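Long-range contacts in putative glycoside hydrolase (Bacteroides ovatus, PDB 4ONZ), which is a putative glycoside hydrolase with a five-bladed beta-propeller fold, whose exact function is not established: residues D108-D114 with K159-A163; K142-L146 with N173-S179. One frame throughout, in Å; residues are numbered along the deposited sequence.

Contact 1. Residues D108-D114 with K159-A163; sequences DNFKDQD and KHGLA
Lys159, on strand 158-162, the last of a four-stranded antiparallel propeller blade, puts its ammonium group between the carboxylates of Asp108 and Asp114. Lys159 NZ is 2.6 Å from Asp114 OD2 and 2.9 Å from Asp108 OD2, a salt bridge in each case, and both oxygens are met on their syn side. The lysine reaches them because its chain is fully extended beyond CG, and the backbone O of Phe104 takes a further hydrogen bond from NZ. Two acidic groups so close to one amine would be expected to favour its charged form. Lower on the same side chain, Lys159 CB sits over one face of the Phe110 ring in a CH-pi contact, 3.9 Å from the centroid. Phe110 CE1 comes within 3.4 Å of Gly161 N, which meets the ring obliquely. Gly161 has phi 96° and psi -162°, a backbone conformation that suits glycine, which has no CB to meet the carbonyl O of His160. Beside it, Gln113 OE1 rests 3.4 Å from Gly161 CA, and the Gln113 amide lies against Leu162 CG and CD2. Further out, Phe110 occupies the N-cap position of the short helix 111-114, and its carbonyl O accepts from the backbone N of both Gln113 and Asp114. Asp108 is steadied by an Asx turn: Phe110 N donates to Asp108 OD1 over 2.9 Å, from above the carboxylate plane.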
# COMPACT_ATOMS: atom_id res chain seq x y z
N ASP A 108 12.28 2.58 -21.39
CA ASP A 108 12.98 1.48 -20.75
C ASP A 108 12.45 0.16 -21.30
O ASP A 108 11.67 0.15 -22.26
CB ASP A 108 12.81 1.59 -19.22
CG ASP A 108 11.35 1.54 -18.78
OD1 ASP A 108 10.51 0.94 -19.49
OD2 ASP A 108 11.05 2.09 -17.68
N ASN A 109 12.83 -0.95 -20.67
CA ASN A 109 12.41 -2.28 -21.13
C ASN A 109 11.16 -2.83 -20.45
O ASN A 109 10.97 -4.04 -20.41
CB ASN A 109 13.58 -3.26 -20.97
CG ASN A 109 14.78 -2.88 -21.83
OD1 ASN A 109 14.64 -2.17 -22.83
ND2 ASN A 109 15.96 -3.35 -21.44
N PHE A 110 10.31 -1.94 -19.95
CA PHE A 110 9.09 -2.34 -19.24
C PHE A 110 7.85 -1.66 -19.82
O PHE A 110 6.82 -1.54 -19.14
CB PHE A 110 9.26 -2.03 -17.75
CG PHE A 110 10.49 -2.65 -17.16
CD1 PHE A 110 10.49 -3.99 -16.79
CD2 PHE A 110 11.67 -1.93 -17.05
CE1 PHE A 110 11.63 -4.58 -16.28
CE2 PHE A 110 12.82 -2.52 -16.54
CZ PHE A 110 12.80 -3.85 -16.16
N LYS A 111 7.93 -1.25 -21.08
CA LYS A 111 6.82 -0.55 -21.72
C LYS A 111 5.60 -1.44 -21.86
O LYS A 111 4.47 -0.97 -21.79
CB LYS A 111 7.24 -0.01 -23.10
CG LYS A 111 8.44 0.93 -23.07
CD LYS A 111 8.64 1.61 -24.41
CE LYS A 111 9.95 2.35 -24.48
NZ LYS A 111 11.10 1.41 -24.59
N ASP A 112 5.83 -2.74 -22.06
CA ASP A 112 4.72 -3.68 -22.18
C ASP A 112 3.87 -3.73 -20.91
O ASP A 112 2.68 -4.03 -20.98
CB ASP A 112 5.23 -5.10 -22.53
CG ASP A 112 6.21 -5.65 -21.50
OD1 ASP A 112 7.13 -4.91 -21.09
OD2 ASP A 112 6.06 -6.83 -21.11
N GLN A 113 4.49 -3.41 -19.77
CA GLN A 113 3.85 -3.48 -18.45
C GLN A 113 3.15 -2.21 -17.98
O GLN A 113 2.07 -2.30 -17.39
CB GLN A 113 4.91 -3.90 -17.42
CG GLN A 113 5.42 -5.30 -17.69
CD GLN A 113 6.73 -5.65 -17.02
OE1 GLN A 113 7.12 -5.06 -16.01
NE2 GLN A 113 7.42 -6.63 -17.59
N ASP A 114 3.76 -1.04 -18.24
CA ASP A 114 3.21 0.22 -17.73
C ASP A 114 2.87 1.31 -18.76
O ASP A 114 2.50 2.42 -18.38
CB ASP A 114 4.11 0.78 -16.62
CG ASP A 114 5.53 1.09 -17.09
OD1 ASP A 114 5.73 1.26 -18.31
OD2 ASP A 114 6.43 1.19 -16.22
N LYS A 159 13.26 -0.33 -12.06
CA LYS A 159 12.18 -1.32 -12.25
C LYS A 159 12.82 -2.68 -12.41
O LYS A 159 13.90 -2.78 -12.97
CB LYS A 159 11.33 -1.01 -13.49
CG LYS A 159 10.57 0.31 -13.41
CD LYS A 159 9.88 0.66 -14.71
CE LYS A 159 9.33 2.08 -14.70
NZ LYS A 159 8.73 2.46 -16.01
N HIS A 160 12.19 -3.72 -11.89
CA HIS A 160 12.69 -5.08 -12.04
C HIS A 160 11.67 -6.00 -12.72
O HIS A 160 11.93 -7.19 -12.88
CB HIS A 160 13.12 -5.64 -10.70
CG HIS A 160 14.32 -4.96 -10.14
ND1 HIS A 160 15.61 -5.28 -10.52
CD2 HIS A 160 14.43 -3.96 -9.23
CE1 HIS A 160 16.46 -4.50 -9.88
NE2 HIS A 160 15.77 -3.70 -9.09
N GLY A 161 10.55 -5.44 -13.15
CA GLY A 161 9.53 -6.20 -13.86
C GLY A 161 8.43 -6.70 -12.95
O GLY A 161 8.25 -6.21 -11.85
N LEU A 162 7.68 -7.69 -13.42
CA LEU A 162 6.54 -8.20 -12.65
C LEU A 162 6.96 -9.11 -11.52
O LEU A 162 7.87 -9.92 -11.68
CB LEU A 162 5.57 -8.94 -13.57
CG LEU A 162 5.05 -8.11 -14.73
CD1 LEU A 162 4.08 -8.94 -15.55
CD2 LEU A 162 4.38 -6.83 -14.22
N ALA A 163 6.29 -8.98 -10.38
CA ALA A 163 6.57 -9.83 -9.23
C ALA A 163 6.40 -11.33 -9.54
O ALA A 163 7.13 -12.16 -9.02
CB ALA A 163 5.67 -9.44 -8.08
O HOH W 1 8.73 -8.95 -15.89

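Contact 2. Residues K142-L146 with N173-S179; sequences KKARL and NNLFCKS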
# COMPACT_ATOMS: atom_id res chain seq x y z
N LYS A 142 -4.60 -3.31 -20.23
CA LYS A 142 -5.07 -4.66 -20.52
C LYS A 142 -5.16 -5.43 -19.19
O LYS A 142 -6.22 -5.96 -18.85
CB LYS A 142 -4.17 -5.37 -21.55
CG LYS A 142 -4.29 -4.77 -22.95
CD LYS A 142 -3.49 -5.53 -24.00
CE LYS A 142 -3.81 -5.01 -25.40
NZ LYS A 142 -3.06 -5.73 -26.46
N LYS A 143 -4.06 -5.46 -18.44
CA LYS A 143 -4.01 -6.11 -17.13
C LYS A 143 -3.27 -5.22 -16.12
O LYS A 143 -2.28 -4.57 -16.46
CB LYS A 143 -3.29 -7.46 -17.22
CG LYS A 143 -4.06 -8.57 -17.93
CD LYS A 143 -5.21 -9.10 -17.09
CE LYS A 143 -5.97 -10.22 -17.78
NZ LYS A 143 -5.22 -11.50 -17.87
N ALA A 144 -3.77 -5.19 -14.89
CA ALA A 144 -3.13 -4.48 -13.79
C ALA A 144 -2.32 -5.61 -13.15
O ALA A 144 -2.88 -6.68 -12.82
CB ALA A 144 -4.16 -3.93 -12.84
N ARG A 145 -1.00 -5.42 -13.02
CA ARG A 145 -0.12 -6.49 -12.54
C ARG A 145 0.92 -6.00 -11.52
O ARG A 145 1.51 -4.95 -11.69
CB ARG A 145 0.59 -7.17 -13.73
CG ARG A 145 -0.36 -7.80 -14.76
CD ARG A 145 0.38 -8.43 -15.94
NE ARG A 145 0.90 -7.41 -16.84
CZ ARG A 145 1.60 -7.65 -17.94
NH1 ARG A 145 1.89 -8.90 -18.30
NH2 ARG A 145 2.02 -6.63 -18.69
N LEU A 146 1.10 -6.79 -10.46
CA LEU A 146 2.03 -6.44 -9.41
C LEU A 146 3.47 -6.41 -9.95
O LEU A 146 3.93 -7.38 -10.58
CB LEU A 146 1.88 -7.44 -8.26
CG LEU A 146 2.55 -7.11 -6.93
CD1 LEU A 146 2.08 -5.77 -6.37
CD2 LEU A 146 2.26 -8.23 -5.95
N ASN A 173 2.17 -14.65 -15.02
CA ASN A 173 2.77 -13.46 -15.64
C ASN A 173 1.76 -12.55 -16.35
O ASN A 173 2.13 -11.46 -16.78
CB ASN A 173 3.99 -13.81 -16.53
CG ASN A 173 3.62 -14.47 -17.85
OD1 ASN A 173 2.45 -14.59 -18.22
ND2 ASN A 173 4.65 -14.89 -18.58
N ASN A 174 0.51 -12.99 -16.49
CA ASN A 174 -0.53 -12.11 -17.03
C ASN A 174 -1.78 -12.11 -16.15
O ASN A 174 -2.89 -11.76 -16.59
CB ASN A 174 -0.86 -12.39 -18.51
CG ASN A 174 -1.41 -11.15 -19.22
OD1 ASN A 174 -1.01 -10.02 -18.90
ND2 ASN A 174 -2.29 -11.35 -20.20
N LEU A 175 -1.58 -12.47 -14.88
CA LEU A 175 -2.61 -12.44 -13.87
C LEU A 175 -2.88 -10.98 -13.46
O LEU A 175 -1.93 -10.25 -13.13
CB LEU A 175 -2.16 -13.20 -12.61
CG LEU A 175 -3.11 -13.14 -11.41
CD1 LEU A 175 -4.39 -13.92 -11.70
CD2 LEU A 175 -2.47 -13.64 -10.13
N PHE A 176 -4.15 -10.58 -13.44
CA PHE A 176 -4.56 -9.28 -12.92
C PHE A 176 -4.36 -9.36 -11.40
O PHE A 176 -4.96 -10.19 -10.73
CB PHE A 176 -6.03 -9.03 -13.27
CG PHE A 176 -6.51 -7.62 -13.02
CD1 PHE A 176 -6.71 -7.15 -11.73
CD2 PHE A 176 -6.82 -6.78 -14.10
CE1 PHE A 176 -7.17 -5.86 -11.51
CE2 PHE A 176 -7.30 -5.50 -13.89
CZ PHE A 176 -7.46 -5.03 -12.59
N CYS A 177 -3.49 -8.51 -10.87
CA CYS A 177 -3.18 -8.52 -9.44
C CYS A 177 -2.56 -7.20 -9.00
O CYS A 177 -2.01 -6.44 -9.81
CB CYS A 177 -2.25 -9.69 -9.09
SG CYS A 177 -0.70 -9.77 -10.01
N LYS A 178 -2.67 -6.93 -7.71
CA LYS A 178 -2.19 -5.69 -7.12
C LYS A 178 -2.10 -5.81 -5.60
O LYS A 178 -2.55 -6.81 -5.03
CB LYS A 178 -3.13 -4.54 -7.48
CG LYS A 178 -4.57 -4.76 -7.06
CD LYS A 178 -5.48 -3.59 -7.38
CE LYS A 178 -5.54 -3.27 -8.86
NZ LYS A 178 -6.50 -2.16 -9.09
N SER A 179 -1.50 -4.79 -4.99
CA SER A 179 -1.44 -4.62 -3.53
C SER A 179 -0.59 -5.66 -2.79
O SER A 179 -1.12 -6.64 -2.25
CB SER A 179 -2.86 -4.56 -2.97
OG SER A 179 -3.66 -3.66 -3.74
O HOH W 2 -6.24 -12.24 -14.75
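Phe176 carries its CG anti to the backbone N (chi1 -169°), which lays the ring over Ala144, while a bend of Arg145 at chi3 (-74°) turns its guanidinium group toward the backbone of Asn173. Ala144 CB stands over one face of the Phe176 ring, 3.7 Å from the centroid and displaced toward the rim, a CH-pi contact. Lys143 is modelled in two conformers; in the one described, CD lies at the ring's edge and the chain, bent at chi2 and chi4, curls round so that NZ donates to Asn174 O at 2.7 Å, nearly along the C=O axis, a bond that remains tentative. Arg145 NH1 donates to Asn173 O at 3.0 Å, in the plane of that carbonyl but somewhat tilted from the guanidinium plane. Arg145, and Lys143 in one of its conformers, thus reach successive peptide carbonyls of the 173-179 loop. Deeper in, the backbones meet directly: Cys177 N donates to Ala144 O over 2.7 Å, and Phe176 CA adds a CA-H...O contact to the same oxygen. The thiol sulfur takes a nearly straight N-H...S bond from Leu146 N, 3.5 Å to Cys177 SG, and also packs on Leu146 CB. Leu175 and Cys177 touch Trp204 of strand 200-204. Past them Ser179 OG is hydrogen-bonded to Glu247. Here the start of the blade's third strand, 144-151, is joined to the loop leading into the next blade, a blade-to-blade junction of the beta-propeller fold.

Overall arrangement
From the N terminus, the chain passes 108-114 before entering the antiparallel sheet of strands 118-126, 132-139, 144-151 and 158-162. Contact 1 closes a loop round this blade by setting its lead-in helix against the last strand. Contact 2 starts inside that loop, at 142-146, and closes at 173-179, beyond the last strand, so the two loops cross rather than nest. Strands 144-151 and 158-162 are neighbours, and there the contacts meet: Ala163 N lies 2.9 Å from Leu146 O, a probable hydrogen bond, and Leu162 CD1 packs on Asn173 O. Contact 1 ties the blade's entrance to its outer strand; contact 2 ties the turn and start of its third strand to the link toward strand 180-187.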